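Local structure of putative exported protein (Bacteroides fragilis, 4RAA) at residues 9-14 against 218-223. The protein is of unknown function but folds as a six-bladed beta-propeller and is probably exported from the bacterial cytoplasm. Numbering follows the deposited sequence.
Sequences TIISFK and HSFSFE
Phe13 slots between Phe220 and Phe222 on the buried face of this two-strand pairing. The CD2-CE2 side of its ring does most of the touching: CE2 meets CD1 of Phe220 at 3.8 Å, near the plane of the Phe13 ring, while CD2 turns to CE2 of Phe222. The planes of the Phe13 and Phe222 rings differ in tilt by just 13°, but the rings are offset so that little of one lies over the other, with centroids 4.9 Å apart. Ile11 continues the row beside Phe220, its CB 3.9 Å from CD1 of that ring; with CG1 anti to the carbonyl carbon (chi1 -65°) and the chain extended beyond, CD1 arrives beside CE1 of Phe220 and ND1 of His218, whose NE2 is hydrogen-bonded to Glu261 OE2. Beneath these side chains lie Leu266 and Val268 of strand 265-272 and Thr288 of strand 287-292.

The backbones run parallel. Ile11 N donates to Ser219 O, Phe13 N to Ser221 O at 2.9 Å, and Glu223 N to Phe13 O; Ser221 N to Ile11 O, at 3.4 Å, is weak. In the propeller this adds the N-terminal strand 10-13 to the outer edge of a blade, alongside strand 213-222, whose other neighbour, strand 203-210, is antiparallel. About two hundred residues of chain separate the paired strands.

The face carrying Ile10, Ser12, Ser219 and Ser221 is looser and more open to solvent. Here Ile10 folds over the serines, CG1 being anti to its backbone N (chi1 -157°), which brings CD1 to 3.4 Å from OG of Ser219. A weak hydrogen bond joins Ser12 OG and Ser221 OG. At the solvent-exposed end, Lys14 NZ and Glu223 OE2 form a long salt bridge of 3.9 Å, while OE1 of the same carboxylate accepts a hydrogen bond from Glu15 N.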
# COMPACT_ATOMS: atom_id res chain seq x y z
N THR A 9 -7.92 -4.90 40.01
CA THR A 9 -7.30 -6.20 40.42
C THR A 9 -8.12 -7.41 39.85
O THR A 9 -8.54 -7.37 38.68
CB THR A 9 -7.05 -6.24 41.97
OG1 THR A 9 -6.62 -4.96 42.43
CG2 THR A 9 -5.97 -7.30 42.36
N ILE A 10 -8.37 -8.44 40.68
CA ILE A 10 -8.97 -9.70 40.24
C ILE A 10 -10.48 -9.60 40.02
O ILE A 10 -11.14 -8.75 40.62
CB ILE A 10 -8.64 -10.84 41.28
CG1 ILE A 10 -8.72 -12.25 40.66
CG2 ILE A 10 -9.49 -10.75 42.55
CD1 ILE A 10 -7.63 -12.58 39.65
N ILE A 11 -10.98 -10.44 39.11
CA ILE A 11 -12.41 -10.62 38.86
C ILE A 11 -12.60 -12.13 39.05
O ILE A 11 -12.33 -12.91 38.14
CB ILE A 11 -12.82 -10.14 37.45
CG1 ILE A 11 -12.62 -8.62 37.37
CG2 ILE A 11 -14.28 -10.49 37.14
CD1 ILE A 11 -12.89 -8.02 36.00
N SER A 12 -13.03 -12.52 40.25
CA SER A 12 -13.20 -13.92 40.62
C SER A 12 -14.57 -14.40 40.22
O SER A 12 -15.55 -13.77 40.60
CB SER A 12 -13.04 -14.12 42.13
OG SER A 12 -11.78 -13.65 42.56
N PHE A 13 -14.63 -15.49 39.46
CA PHE A 13 -15.88 -16.13 39.05
C PHE A 13 -16.05 -17.44 39.82
O PHE A 13 -15.19 -18.31 39.73
CB PHE A 13 -15.85 -16.43 37.55
CG PHE A 13 -15.87 -15.21 36.69
CD1 PHE A 13 -17.07 -14.53 36.47
CD2 PHE A 13 -14.72 -14.75 36.07
CE1 PHE A 13 -17.11 -13.39 35.67
CE2 PHE A 13 -14.76 -13.62 35.27
CZ PHE A 13 -15.95 -12.94 35.07
N LYS A 14 -17.14 -17.57 40.57
CA LYS A 14 -17.43 -18.82 41.30
C LYS A 14 -18.14 -19.70 40.27
O LYS A 14 -18.68 -19.16 39.29
CB LYS A 14 -18.24 -18.56 42.57
CG LYS A 14 -17.64 -17.44 43.43
CD LYS A 14 -18.20 -17.35 44.84
CE LYS A 14 -17.37 -18.11 45.87
NZ LYS A 14 -17.30 -19.57 45.62
N HIS A 218 -7.56 -5.76 33.67
CA HIS A 218 -8.38 -6.76 34.38
C HIS A 218 -7.64 -8.09 34.42
O HIS A 218 -6.93 -8.40 33.47
CB HIS A 218 -9.74 -7.02 33.68
CG HIS A 218 -10.51 -5.78 33.32
ND1 HIS A 218 -11.32 -5.12 34.21
CD2 HIS A 218 -10.59 -5.10 32.15
CE1 HIS A 218 -11.86 -4.07 33.61
NE2 HIS A 218 -11.43 -4.04 32.36
N SER A 219 -7.80 -8.84 35.50
CA SER A 219 -7.28 -10.22 35.59
C SER A 219 -8.43 -11.12 36.09
O SER A 219 -9.27 -10.69 36.88
CB SER A 219 -6.03 -10.33 36.46
OG SER A 219 -6.29 -10.02 37.81
N PHE A 220 -8.46 -12.36 35.60
CA PHE A 220 -9.53 -13.30 35.94
C PHE A 220 -9.02 -14.55 36.64
O PHE A 220 -7.87 -14.95 36.52
CB PHE A 220 -10.28 -13.73 34.68
CG PHE A 220 -10.66 -12.59 33.78
CD1 PHE A 220 -11.71 -11.75 34.13
CD2 PHE A 220 -9.98 -12.36 32.58
CE1 PHE A 220 -12.08 -10.69 33.31
CE2 PHE A 220 -10.34 -11.30 31.75
CZ PHE A 220 -11.40 -10.46 32.12
N SER A 221 -9.93 -15.14 37.41
CA SER A 221 -9.73 -16.43 38.06
C SER A 221 -11.12 -17.07 38.07
O SER A 221 -12.12 -16.36 38.27
CB SER A 221 -9.16 -16.28 39.47
OG SER A 221 -10.07 -15.61 40.32
N PHE A 222 -11.17 -18.37 37.82
CA PHE A 222 -12.41 -19.13 37.80
C PHE A 222 -12.26 -20.25 38.81
O PHE A 222 -11.19 -20.84 38.91
CB PHE A 222 -12.66 -19.68 36.39
CG PHE A 222 -12.79 -18.61 35.34
CD1 PHE A 222 -11.64 -18.04 34.75
CD2 PHE A 222 -14.05 -18.15 34.94
CE1 PHE A 222 -11.75 -17.04 33.77
CE2 PHE A 222 -14.16 -17.15 33.97
CZ PHE A 222 -13.01 -16.59 33.39
N GLU A 223 -13.32 -20.53 39.57
CA GLU A 223 -13.29 -21.58 40.59
C GLU A 223 -13.15 -22.95 39.89
O GLU A 223 -13.80 -23.21 38.87
CB GLU A 223 -14.56 -21.54 41.47
CG GLU A 223 -14.60 -22.56 42.62
CD GLU A 223 -15.93 -22.63 43.37
OE1 GLU A 223 -16.99 -22.34 42.78
OE2 GLU A 223 -15.90 -23.03 44.55